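Local coordinates for protein type II restriction enzyme ngomi (Neisseria gonorrhoeae, PDB 1FIU) that cuts double-stranded DNA at the sequence 5'-GCCGGC-3' as a magnesium-dependent homotetrameric restriction endonuclease, at residues E152-R155 with L159-E162; R107-A112 with Y167-A172; I252-N257 with L264-V269. All blocks are in the same frame, centred on the assembly; numbering follows the deposited sequence.

Interaction 1: residues E152-R155 with L159-E162; sequences EINR and LVDE
The side-chain amide of Asn154 grips the backbone of Leu159 and Val160 with three hydrogen bonds. Asn154 OD1 accepts from Val160 N at 2.9 Å. This bond is fairly straight and uses a lone pair in the carbonyl plane. The same oxygen accepts from Leu159 N at 2.8 Å. That second donor sits above the carbonyl plane, and its bond is more bent, with an N-H...O angle of 136°. On the other arm of the amide, Asn154 ND2 donates to Val160 O at 3.0 Å. This bond lies close to the amide plane and meets a lone pair of the carbonyl. Val160 is therefore bound through both its N-H and its C=O, which fixes the rotation of the amide about CB-CG. Asn154 CG is anti to its own carbonyl carbon (chi1 -67°), which swings the amide over to the 159-162 segment.

Beside the polar grip lies a small apolar patch. Ile153 CG2 meets Val160 CG2 at 4.0 Å, and the two side chains cross at about a right angle. Ile153 CG2 also lies 4.2 Å from Leu159 CD1. Separately, Leu159 CD1 comes against the carbonyl oxygen Ile153 O at 3.5 Å.

Further out, Arg155 folds back on Glu152 within the same segment. Its NE and NH2 take one carboxylate oxygen each, a side-on salt bridge, with Arg155 NH2 2.9 Å from Glu152 OE2. His86 of the second subunit donates to Ile153 O, and Phe5 of that subunit packs on Val160.

Asn154 is the first residue to leave helical geometry after helix 150-153. The contact closes the short turn between this helix and the loop leading toward strand 179-187, against the second subunit and away from the magnesium site.

Interaction 2: residues R107-A112 with Y167-A172; sequences RYQQYA and YASLRA
Gln109 and Ser169 form the close part of this contact. The amide end of Gln109 reaches the hydroxyl and the backbone carbonyl of Ser169. Gln109 NE2 is modelled 2.8 Å from Ser169 OG, and Gln109 OE1 lies 3.1 Å from Ser169 O. The amide is probably turned over in the model. The chain of Gln109 is extended beyond CG (chi2 169°), which carries the amide across a gap of 7.8 Å between Gln109 CA and Ser169 CA.

Gln109 is partly exposed, while Ser169 is buried. Away from this pair the two loops separate, and each is held by other parts of the protein. Tyr108 and Tyr111 pack on Leu180 of strand 179-187. Ser169 sits in a type I turn from Ala168 to Arg171, where Arg171 N donates to Ala168 O at 3.1 Å. Asp283 of the second subunit accepts from Ser169 N.

No apolar side-chain pair joins the two segments, and 97 Å² is buried in all. The contact is small and probably polar, but the modelled amide does not settle its bonds. Turned over, it would set its oxygen against the Ser169 hydroxyl and its N-H against Ser169 O, probably the better match.

Interaction 3: residues I252-N257 with L264-V269; sequences ILQSLN and LFYIMV
Leu253 lays its CD1 methyl against the root of the Phe265 side chain. Leu253 CD1 is 3.9 Å from Phe265 CB and equally far from Phe265 CD1. The methyl approaches the ring obliquely. Phe265 CG is anti to its backbone N, which turns the ring toward helix 246-256, where Leu246 and Leu249 also touch it. One face of the ring is covered within its own helix by Val269 CG2, offset toward the rim.

The second point of contact is polar. The main polar partner of Tyr266 OH is Glu250 OE2, one turn before Gln254 in helix 246-256. Gln254 NE2 adds a bond, donating to Tyr266 OH at 3.0 Å with an N-H...O angle of 143°. The hydroxyl is thus fixed from two residues of that helix. The nitrogen comes to the edge of the tyrosine ring, near its plane. The amide and ring planes are 56° apart. The Gln254 chain bends at chi2 (-80°), which brings the amide across to the neighbouring helix. Phe265 CD2 lies 3.7 Å above the Tyr266 ring, over its centre.

The apolar pair is buried, while Gln254 is exposed at the margin. Ile43 of helix 38-50 and Pro225 of helix 225-232 also pack on Leu253, so this leucine joins several helices.

Asn257 follows helix 246-256, has positive phi and makes two bonds back into the last turn. It forms a Schellman motif, a common helix C-terminal cap. Two consecutive helices, 246-256 and 259-270, here pack against each other in the connection between the parallel strands 240-243 and 274-276.

Interaction 1 is nested along the chain inside the loop closed by interaction 2, and interaction 3 follows both. The centres of interactions 1 and 2 are about 17 Å apart. Arg171 joins them: Arg171 NH2 lies 3.0 Å from Asp161 O, probably hydrogen-bonded, and Arg171 packs on Ile153 and Val160. Segments 159-162 and 167-172 share the loop between helix 150-153 and strand 179-187, and both interactions touch the second subunit. Interaction 3 is on the opposite side of the chain's centre. Its centre is about 51 Å from that of interaction 1 and about 43 Å from that of interaction 2. Its Val269 packs on Tyr167 of the second subunit, a residue of interaction 2, so these distant contacts meet across the subunit interface.

Interaction 1: residues E152-R155 with L159-E162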
ATOM      1  N   GLU I 152      36.546  -2.664  12.855  1.00 16.73           N
ATOM      2  CA  GLU I 152      35.533  -3.348  13.658  1.00 18.74           C
ATOM      3  C   GLU I 152      34.997  -4.518  12.814  1.00 16.79           C
ATOM      4  O   GLU I 152      34.839  -5.652  13.303  1.00 18.53           O
ATOM      5  CB  GLU I 152      34.392  -2.381  14.025  1.00 20.23           C
ATOM      6  CG  GLU I 152      33.177  -3.034  14.702  1.00 24.23           C
ATOM      7  CD  GLU I 152      33.540  -3.827  15.935  1.00 34.00           C
ATOM      8  OE1 GLU I 152      34.613  -3.551  16.538  1.00 31.95           O
ATOM      9  OE2 GLU I 152      32.747  -4.730  16.316  1.00 32.92           O
ATOM     10  N   ILE I 153      34.718  -4.242  11.552  1.00 18.15           N
ATOM     11  CA  ILE I 153      34.246  -5.300  10.656  1.00 15.94           C
ATOM     12  C   ILE I 153      35.318  -6.379  10.611  1.00 18.19           C
ATOM     13  O   ILE I 153      35.024  -7.578  10.657  1.00 18.14           O
ATOM     14  CB  ILE I 153      33.978  -4.741   9.219  1.00 15.43           C
ATOM     15  CG1 ILE I 153      32.730  -3.845   9.265  1.00 17.25           C
ATOM     16  CG2 ILE I 153      33.732  -5.911   8.194  1.00 14.27           C
ATOM     17  CD1 ILE I 153      32.514  -2.988   8.022  1.00 17.77           C
ATOM     18  N   ASN I 154      36.580  -5.950  10.561  1.00 16.57           N
ATOM     19  CA  ASN I 154      37.702  -6.874  10.470  1.00 16.16           C
ATOM     20  C   ASN I 154      38.270  -7.298  11.816  1.00 18.54           C
ATOM     21  O   ASN I 154      39.366  -7.858  11.889  1.00 17.37           O
ATOM     22  CB  ASN I 154      38.841  -6.219   9.667  1.00 15.94           C
ATOM     23  CG  ASN I 154      38.501  -5.995   8.206  1.00 18.91           C
ATOM     24  OD1 ASN I 154      37.685  -6.718   7.616  1.00 16.64           O
ATOM     25  ND2 ASN I 154      39.159  -5.002   7.592  1.00 18.95           N
ATOM     26  N   ARG I 155      37.519  -7.078  12.895  1.00 17.47           N
ATOM     27  CA  ARG I 155      38.063  -7.370  14.218  1.00 18.47           C
ATOM     28  C   ARG I 155      38.708  -8.738  14.386  1.00 19.33           C
ATOM     29  O   ARG I 155      39.795  -8.859  14.983  1.00 20.44           O
ATOM     30  CB  ARG I 155      36.978  -7.155  15.277  1.00 21.55           C
ATOM     31  CG  ARG I 155      37.459  -7.381  16.695  1.00 23.95           C
ATOM     32  CD  ARG I 155      36.975  -6.257  17.594  1.00 26.71           C
ATOM     33  NE  ARG I 155      35.521  -6.136  17.640  1.00 28.56           N
ATOM     34  CZ  ARG I 155      34.697  -6.989  18.239  1.00 29.22           C
ATOM     35  NH1 ARG I 155      35.167  -8.064  18.863  1.00 31.21           N
ATOM     36  NH2 ARG I 155      33.388  -6.753  18.220  1.00 26.74           N
ATOM     37  N   LEU I 159      38.263  -9.222   6.509  1.00 17.57           N
ATOM     38  CA  LEU I 159      37.075  -9.380   5.659  1.00 15.52           C
ATOM     39  C   LEU I 159      36.943  -8.377   4.517  1.00 17.34           C
ATOM     40  O   LEU I 159      36.536  -8.748   3.415  1.00 18.33           O
ATOM     41  CB  LEU I 159      35.801  -9.314   6.516  1.00 16.64           C
ATOM     42  CG  LEU I 159      35.662 -10.271   7.708  1.00 16.35           C
ATOM     43  CD1 LEU I 159      34.263 -10.094   8.339  1.00 16.20           C
ATOM     44  CD2 LEU I 159      35.869 -11.714   7.253  1.00 17.40           C
ATOM     45  N   VAL I 160      37.260  -7.114   4.772  1.00 15.04           N
ATOM     46  CA  VAL I 160      37.128  -6.093   3.741  1.00 16.17           C
ATOM     47  C   VAL I 160      38.285  -5.080   3.667  1.00 16.86           C
ATOM     48  O   VAL I 160      39.017  -4.867   4.641  1.00 18.26           O
ATOM     49  CB  VAL I 160      35.825  -5.236   3.940  1.00 17.19           C
ATOM     50  CG1 VAL I 160      34.572  -6.150   3.963  1.00 15.97           C
ATOM     51  CG2 VAL I 160      35.920  -4.400   5.255  1.00 19.51           C
ATOM     52  N   ASP I 161      38.450  -4.507   2.474  1.00 17.48           N
ATOM     53  CA  ASP I 161      39.391  -3.405   2.269  1.00 20.21           C
ATOM     54  C   ASP I 161      38.596  -2.358   1.482  1.00 20.36           C
ATOM     55  O   ASP I 161      37.373  -2.477   1.389  1.00 19.83           O
ATOM     56  CB  ASP I 161      40.696  -3.846   1.571  1.00 21.95           C
ATOM     57  CG  ASP I 161      40.523  -4.258   0.127  1.00 22.11           C
ATOM     58  OD1 ASP I 161      39.410  -4.228  -0.452  1.00 19.43           O
ATOM     59  OD2 ASP I 161      41.569  -4.636  -0.442  1.00 24.12           O
ATOM     60  N   GLU I 162      39.243  -1.338   0.917  1.00 18.20           N
ATOM     61  CA  GLU I 162      38.506  -0.284   0.211  1.00 22.21           C
ATOM     62  C   GLU I 162      37.939  -0.614  -1.171  1.00 19.26           C
ATOM     63  O   GLU I 162      37.243   0.215  -1.762  1.00 23.05           O
ATOM     64  CB  GLU I 162      39.389   0.970   0.059  1.00 24.05           C
ATOM     65  CG  GLU I 162      40.500   0.816  -0.981  1.00 28.14           C
ATOM     66  CD  GLU I 162      41.785   0.195  -0.440  1.00 34.42           C
ATOM     67  OE1 GLU I 162      41.795  -0.396   0.673  1.00 31.99           O
ATOM     68  OE2 GLU I 162      42.810   0.295  -1.151  1.00 36.34           O
TER

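Interaction 2: residues R107-A112 with Y167-A172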
ATOM      1  N   ARG I 107      18.196  12.708   8.200  1.00 21.95           N
ATOM      2  CA  ARG I 107      19.578  12.659   8.654  1.00 23.10           C
ATOM      3  C   ARG I 107      20.033  11.200   8.698  1.00 22.01           C
ATOM      4  O   ARG I 107      21.205  10.922   8.947  1.00 25.40           O
ATOM      5  CB  ARG I 107      19.719  13.272  10.052  1.00 27.69           C
ATOM      6  CG  ARG I 107      19.151  14.681  10.127  1.00 37.43           C
ATOM      7  CD  ARG I 107      19.755  15.507  11.251  1.00 45.61           C
ATOM      8  NE  ARG I 107      19.625  14.890  12.561  1.00 50.31           N
ATOM      9  CZ  ARG I 107      19.986  15.491  13.691  1.00 54.21           C
ATOM     10  NH1 ARG I 107      20.492  16.715  13.652  1.00 55.91           N
ATOM     11  NH2 ARG I 107      19.834  14.880  14.856  1.00 55.73           N
ATOM     12  N   TYR I 108      19.108  10.274   8.427  1.00 19.28           N
ATOM     13  CA  TYR I 108      19.423   8.850   8.474  1.00 19.40           C
ATOM     14  C   TYR I 108      19.404   8.230   7.096  1.00 20.14           C
ATOM     15  O   TYR I 108      18.657   8.628   6.204  1.00 16.82           O
ATOM     16  CB  TYR I 108      18.465   8.140   9.436  1.00 20.95           C
ATOM     17  CG  TYR I 108      18.533   8.840  10.763  1.00 21.82           C
ATOM     18  CD1 TYR I 108      17.536   9.718  11.152  1.00 22.78           C
ATOM     19  CD2 TYR I 108      19.693   8.770  11.535  1.00 27.32           C
ATOM     20  CE1 TYR I 108      17.698  10.544  12.289  1.00 25.90           C
ATOM     21  CE2 TYR I 108      19.869   9.580  12.656  1.00 27.44           C
ATOM     22  CZ  TYR I 108      18.868  10.469  13.022  1.00 25.87           C
ATOM     23  OH  TYR I 108      19.064  11.315  14.095  1.00 31.27           O
ATOM     24  N   GLN I 109      20.261   7.247   6.942  1.00 20.59           N
ATOM     25  CA  GLN I 109      20.474   6.623   5.667  1.00 20.89           C
ATOM     26  C   GLN I 109      19.283   6.228   4.816  1.00 16.47           C
ATOM     27  O   GLN I 109      19.216   6.590   3.643  1.00 18.02           O
ATOM     28  CB  GLN I 109      21.377   5.431   5.882  1.00 25.51           C
ATOM     29  CG  GLN I 109      22.226   5.147   4.713  1.00 31.30           C
ATOM     30  CD  GLN I 109      23.291   4.136   5.047  1.00 34.67           C
ATOM     31  OE1 GLN I 109      24.118   4.340   5.957  1.00 31.80           O
ATOM     32  NE2 GLN I 109      23.278   3.031   4.326  1.00 36.63           N
ATOM     33  N   GLN I 110      18.334   5.496   5.399  1.00 18.17           N
ATOM     34  CA  GLN I 110      17.212   5.034   4.607  1.00 18.12           C
ATOM     35  C   GLN I 110      16.280   6.111   4.106  1.00 17.13           C
ATOM     36  O   GLN I 110      15.471   5.845   3.227  1.00 15.94           O
ATOM     37  CB  GLN I 110      16.378   4.001   5.380  1.00 17.39           C
ATOM     38  CG  GLN I 110      17.202   2.904   6.012  1.00 19.86           C
ATOM     39  CD  GLN I 110      17.390   3.144   7.484  1.00 21.84           C
ATOM     40  OE1 GLN I 110      18.015   4.134   7.898  1.00 18.49           O
ATOM     41  NE2 GLN I 110      16.813   2.254   8.302  1.00 23.80           N
ATOM     42  N   TYR I 111      16.383   7.330   4.646  1.00 15.93           N
ATOM     43  CA  TYR I 111      15.490   8.415   4.231  1.00 15.53           C
ATOM     44  C   TYR I 111      16.214   9.712   3.841  1.00 14.37           C
ATOM     45  O   TYR I 111      15.574  10.763   3.682  1.00 17.86           O
ATOM     46  CB  TYR I 111      14.504   8.720   5.368  1.00 14.91           C
ATOM     47  CG  TYR I 111      13.681   7.500   5.777  1.00 14.73           C
ATOM     48  CD1 TYR I 111      14.076   6.696   6.844  1.00 14.53           C
ATOM     49  CD2 TYR I 111      12.588   7.094   5.010  1.00 15.21           C
ATOM     50  CE1 TYR I 111      13.396   5.497   7.144  1.00 15.63           C
ATOM     51  CE2 TYR I 111      11.903   5.884   5.293  1.00 15.13           C
ATOM     52  CZ  TYR I 111      12.318   5.110   6.351  1.00 15.66           C
ATOM     53  OH  TYR I 111      11.700   3.912   6.607  1.00 14.92           O
ATOM     54  N   ALA I 112      17.521   9.622   3.646  1.00 18.06           N
ATOM     55  CA  ALA I 112      18.312  10.823   3.313  1.00 18.65           C
ATOM     56  C   ALA I 112      17.861  11.508   2.029  1.00 18.83           C
ATOM     57  O   ALA I 112      18.027  12.720   1.887  1.00 22.95           O
ATOM     58  CB  ALA I 112      19.783  10.451   3.220  1.00 22.84           C
ATOM     59  N   TYR I 167      29.552  -0.296  -0.903  1.00 15.00           N
ATOM     60  CA  TYR I 167      28.303   0.434  -0.694  1.00 14.20           C
ATOM     61  C   TYR I 167      27.559  -0.059   0.541  1.00 14.54           C
ATOM     62  O   TYR I 167      26.414   0.359   0.777  1.00 16.22           O
ATOM     63  CB  TYR I 167      27.391   0.289  -1.930  1.00 15.40           C
ATOM     64  CG  TYR I 167      28.012   0.884  -3.187  1.00 15.85           C
ATOM     65  CD1 TYR I 167      28.421   0.068  -4.225  1.00 17.03           C
ATOM     66  CD2 TYR I 167      28.224   2.254  -3.300  1.00 20.54           C
ATOM     67  CE1 TYR I 167      29.034   0.590  -5.356  1.00 20.14           C
ATOM     68  CE2 TYR I 167      28.835   2.788  -4.429  1.00 23.81           C
ATOM     69  CZ  TYR I 167      29.235   1.943  -5.444  1.00 21.93           C
ATOM     70  OH  TYR I 167      29.859   2.443  -6.564  1.00 28.18           O
ATOM     71  N   ALA I 168      28.201  -0.927   1.319  1.00 13.77           N
ATOM     72  CA  ALA I 168      27.570  -1.490   2.526  1.00 16.18           C
ATOM     73  C   ALA I 168      27.130  -0.361   3.452  1.00 16.55           C
ATOM     74  O   ALA I 168      27.915   0.520   3.813  1.00 16.04           O
ATOM     75  CB  ALA I 168      28.538  -2.409   3.258  1.00 16.10           C
ATOM     76  N   SER I 169      25.872  -0.400   3.856  1.00 13.32           N
ATOM     77  CA  SER I 169      25.329   0.637   4.712  1.00 14.34           C
ATOM     78  C   SER I 169      26.080   0.907   6.015  1.00 16.08           C
ATOM     79  O   SER I 169      26.148   2.053   6.461  1.00 15.63           O
ATOM     80  CB  SER I 169      23.874   0.306   5.058  1.00 19.83           C
ATOM     81  OG  SER I 169      23.096   0.299   3.866  1.00 27.69           O
ATOM     82  N   LEU I 170      26.630  -0.139   6.622  1.00 15.34           N
ATOM     83  CA  LEU I 170      27.314   0.044   7.901  1.00 16.68           C
ATOM     84  C   LEU I 170      28.657   0.698   7.811  1.00 18.44           C
ATOM     85  O   LEU I 170      29.192   1.110   8.843  1.00 20.48           O
ATOM     86  CB  LEU I 170      27.516  -1.287   8.600  1.00 17.74           C
ATOM     87  CG  LEU I 170      26.247  -1.857   9.211  1.00 16.98           C
ATOM     88  CD1 LEU I 170      26.467  -3.323   9.603  1.00 18.68           C
ATOM     89  CD2 LEU I 170      25.903  -1.023  10.467  1.00 16.94           C
ATOM     90  N   ARG I 171      29.213   0.812   6.607  1.00 17.32           N
ATOM     91  CA  ARG I 171      30.554   1.383   6.542  1.00 19.99           C
ATOM     92  C   ARG I 171      30.601   2.885   6.606  1.00 20.99           C
ATOM     93  O   ARG I 171      29.918   3.581   5.873  1.00 21.17           O
ATOM     94  CB  ARG I 171      31.292   0.834   5.316  1.00 19.18           C
ATOM     95  CG  ARG I 171      31.530  -0.652   5.500  1.00 20.54           C
ATOM     96  CD  ARG I 171      32.248  -1.287   4.331  1.00 21.76           C
ATOM     97  NE  ARG I 171      33.684  -0.989   4.367  1.00 20.16           N
ATOM     98  CZ  ARG I 171      34.526  -1.402   3.433  1.00 23.30           C
ATOM     99  NH1 ARG I 171      34.055  -2.109   2.411  1.00 19.09           N
ATOM    100  NH2 ARG I 171      35.824  -1.133   3.531  1.00 19.63           N
ATOM    101  N   ALA I 172      31.403   3.358   7.553  1.00 29.31           N
ATOM    102  CA  ALA I 172      31.576   4.779   7.799  1.00 34.31           C
ATOM    103  C   ALA I 172      32.375   5.443   6.673  1.00 38.41           C
ATOM    104  O   ALA I 172      33.273   4.829   6.091  1.00 36.90           O
ATOM    105  CB  ALA I 172      32.286   4.971   9.141  1.00 34.63           C
TER

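Interaction 3: residues I252-N257 with L264-V269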
ATOM      1  N   ILE I 252      -6.507  -6.373  36.427  1.00 20.83           N
ATOM      2  CA  ILE I 252      -7.749  -5.652  36.711  1.00 23.58           C
ATOM      3  C   ILE I 252      -8.905  -6.186  35.889  1.00 24.68           C
ATOM      4  O   ILE I 252     -10.008  -6.370  36.416  1.00 22.03           O
ATOM      5  CB  ILE I 252      -7.598  -4.130  36.507  1.00 23.26           C
ATOM      6  CG1 ILE I 252      -6.546  -3.609  37.491  1.00 30.21           C
ATOM      7  CG2 ILE I 252      -8.928  -3.401  36.792  1.00 25.56           C
ATOM      8  CD1 ILE I 252      -6.855  -3.975  38.965  1.00 28.71           C
ATOM      9  N   LEU I 253      -8.667  -6.456  34.604  1.00 22.61           N
ATOM     10  CA  LEU I 253      -9.728  -7.006  33.771  1.00 20.74           C
ATOM     11  C   LEU I 253     -10.209  -8.332  34.366  1.00 20.31           C
ATOM     12  O   LEU I 253     -11.412  -8.590  34.414  1.00 25.26           O
ATOM     13  CB  LEU I 253      -9.233  -7.244  32.344  1.00 20.40           C
ATOM     14  CG  LEU I 253      -8.845  -5.962  31.588  1.00 20.58           C
ATOM     15  CD1 LEU I 253      -8.190  -6.346  30.262  1.00 19.77           C
ATOM     16  CD2 LEU I 253     -10.052  -5.090  31.320  1.00 19.22           C
ATOM     17  N   GLN I 254      -9.278  -9.169  34.809  1.00 21.48           N
ATOM     18  CA  GLN I 254      -9.652 -10.460  35.393  1.00 22.68           C
ATOM     19  C   GLN I 254     -10.424 -10.269  36.685  1.00 23.10           C
ATOM     20  O   GLN I 254     -11.455 -10.918  36.900  1.00 25.26           O
ATOM     21  CB  GLN I 254      -8.406 -11.302  35.652  1.00 23.43           C
ATOM     22  CG  GLN I 254      -7.741 -11.821  34.372  1.00 27.87           C
ATOM     23  CD  GLN I 254      -8.441 -13.060  33.804  1.00 37.95           C
ATOM     24  OE1 GLN I 254      -9.558 -13.409  34.211  1.00 38.33           O
ATOM     25  NE2 GLN I 254      -7.784 -13.727  32.855  1.00 38.90           N
ATOM     26  N   SER I 255      -9.934  -9.383  37.544  1.00 23.29           N
ATOM     27  CA  SER I 255     -10.581  -9.122  38.833  1.00 25.19           C
ATOM     28  C   SER I 255     -12.018  -8.650  38.695  1.00 26.66           C
ATOM     29  O   SER I 255     -12.904  -9.154  39.399  1.00 30.70           O
ATOM     30  CB  SER I 255      -9.787  -8.078  39.620  1.00 23.61           C
ATOM     31  OG  SER I 255      -8.574  -8.642  40.072  1.00 30.77           O
ATOM     32  N   LEU I 256     -12.245  -7.673  37.820  1.00 24.04           N
ATOM     33  CA  LEU I 256     -13.586  -7.113  37.592  1.00 23.78           C
ATOM     34  C   LEU I 256     -14.480  -7.938  36.666  1.00 26.25           C
ATOM     35  O   LEU I 256     -15.650  -7.601  36.466  1.00 26.31           O
ATOM     36  CB  LEU I 256     -13.482  -5.690  37.035  1.00 25.03           C
ATOM     37  CG  LEU I 256     -12.646  -4.732  37.893  1.00 27.08           C
ATOM     38  CD1 LEU I 256     -12.667  -3.338  37.290  1.00 26.70           C
ATOM     39  CD2 LEU I 256     -13.208  -4.705  39.317  1.00 30.06           C
ATOM     40  N   ASN I 257     -13.942  -9.013  36.101  1.00 25.57           N
ATOM     41  CA  ASN I 257     -14.701  -9.858  35.188  1.00 27.74           C
ATOM     42  C   ASN I 257     -15.339  -9.068  34.038  1.00 29.85           C
ATOM     43  O   ASN I 257     -16.527  -9.229  33.743  1.00 30.16           O
ATOM     44  CB  ASN I 257     -15.785 -10.670  35.945  1.00 30.44           C
ATOM     45  CG  ASN I 257     -15.193 -11.721  36.882  1.00 35.16           C
ATOM     46  OD1 ASN I 257     -14.288 -12.471  36.503  1.00 40.95           O
ATOM     47  ND2 ASN I 257     -15.710 -11.792  38.109  1.00 29.03           N
ATOM     48  N   LEU I 264     -11.105  -9.164  24.155  1.00 24.16           N
ATOM     49  CA  LEU I 264     -10.388  -8.311  23.210  1.00 22.85           C
ATOM     50  C   LEU I 264      -8.912  -8.238  23.584  1.00 23.92           C
ATOM     51  O   LEU I 264      -8.033  -8.304  22.704  1.00 21.78           O
ATOM     52  CB  LEU I 264     -11.042  -6.926  23.160  1.00 23.37           C
ATOM     53  CG  LEU I 264     -10.465  -5.927  22.137  1.00 22.02           C
ATOM     54  CD1 LEU I 264     -10.320  -6.597  20.743  1.00 19.91           C
ATOM     55  CD2 LEU I 264     -11.375  -4.714  22.059  1.00 21.25           C
ATOM     56  N   PHE I 265      -8.639  -8.126  24.881  1.00 20.96           N
ATOM     57  CA  PHE I 265      -7.272  -8.101  25.388  1.00 23.40           C
ATOM     58  C   PHE I 265      -6.533  -9.361  24.916  1.00 24.38           C
ATOM     59  O   PHE I 265      -5.420  -9.269  24.401  1.00 20.92           O
ATOM     60  CB  PHE I 265      -7.273  -8.072  26.928  1.00 22.31           C
ATOM     61  CG  PHE I 265      -5.912  -8.188  27.550  1.00 22.68           C
ATOM     62  CD1 PHE I 265      -5.154  -7.041  27.835  1.00 22.51           C
ATOM     63  CD2 PHE I 265      -5.397  -9.436  27.907  1.00 19.97           C
ATOM     64  CE1 PHE I 265      -3.914  -7.145  28.473  1.00 20.24           C
ATOM     65  CE2 PHE I 265      -4.170  -9.551  28.543  1.00 22.51           C
ATOM     66  CZ  PHE I 265      -3.414  -8.390  28.834  1.00 23.20           C
ATOM     67  N   TYR I 266      -7.125 -10.546  25.103  1.00 20.85           N
ATOM     68  CA  TYR I 266      -6.434 -11.759  24.660  1.00 22.37           C
ATOM     69  C   TYR I 266      -6.342 -11.907  23.153  1.00 21.16           C
ATOM     70  O   TYR I 266      -5.409 -12.531  22.660  1.00 22.64           O
ATOM     71  CB  TYR I 266      -7.048 -13.020  25.304  1.00 25.43           C
ATOM     72  CG  TYR I 266      -6.697 -13.102  26.771  1.00 26.98           C
ATOM     73  CD1 TYR I 266      -7.680 -12.984  27.751  1.00 28.98           C
ATOM     74  CD2 TYR I 266      -5.366 -13.206  27.186  1.00 29.15           C
ATOM     75  CE1 TYR I 266      -7.351 -12.959  29.105  1.00 31.29           C
ATOM     76  CE2 TYR I 266      -5.022 -13.180  28.542  1.00 28.80           C
ATOM     77  CZ  TYR I 266      -6.024 -13.054  29.495  1.00 32.80           C
ATOM     78  OH  TYR I 266      -5.713 -13.007  30.837  1.00 34.25           O
ATOM     79  N   ILE I 267      -7.283 -11.336  22.410  1.00 21.04           N
ATOM     80  CA  ILE I 267      -7.193 -11.402  20.949  1.00 21.28           C
ATOM     81  C   ILE I 267      -5.920 -10.657  20.554  1.00 23.29           C
ATOM     82  O   ILE I 267      -5.136 -11.134  19.714  1.00 25.37           O
ATOM     83  CB  ILE I 267      -8.389 -10.732  20.269  1.00 19.75           C
ATOM     84  CG1 ILE I 267      -9.597 -11.674  20.360  1.00 22.92           C
ATOM     85  CG2 ILE I 267      -8.073 -10.436  18.794  1.00 23.77           C
ATOM     86  CD1 ILE I 267     -10.875 -11.043  19.930  1.00 23.83           C
ATOM     87  N   MET I 268      -5.711  -9.496  21.165  1.00 21.64           N
ATOM     88  CA  MET I 268      -4.517  -8.700  20.864  1.00 19.96           C
ATOM     89  C   MET I 268      -3.234  -9.324  21.394  1.00 22.50           C
ATOM     90  O   MET I 268      -2.224  -9.351  20.685  1.00 22.98           O
ATOM     91  CB  MET I 268      -4.664  -7.272  21.410  1.00 21.17           C
ATOM     92  CG  MET I 268      -5.781  -6.492  20.759  1.00 19.98           C
ATOM     93  SD  MET I 268      -5.838  -4.774  21.284  1.00 19.66           S
ATOM     94  CE  MET I 268      -6.603  -4.927  22.970  1.00 17.95           C
ATOM     95  N   VAL I 269      -3.244  -9.847  22.616  1.00 21.96           N
ATOM     96  CA  VAL I 269      -2.027 -10.438  23.163  1.00 21.54           C
ATOM     97  C   VAL I 269      -1.698 -11.784  22.514  1.00 25.63           C
ATOM     98  O   VAL I 269      -0.559 -12.026  22.092  1.00 23.68           O
ATOM     99  CB  VAL I 269      -2.135 -10.605  24.694  1.00 22.66           C
ATOM    100  CG1 VAL I 269      -0.929 -11.379  25.231  1.00 21.60           C
ATOM    101  CG2 VAL I 269      -2.237  -9.222  25.350  1.00 20.45           C
TER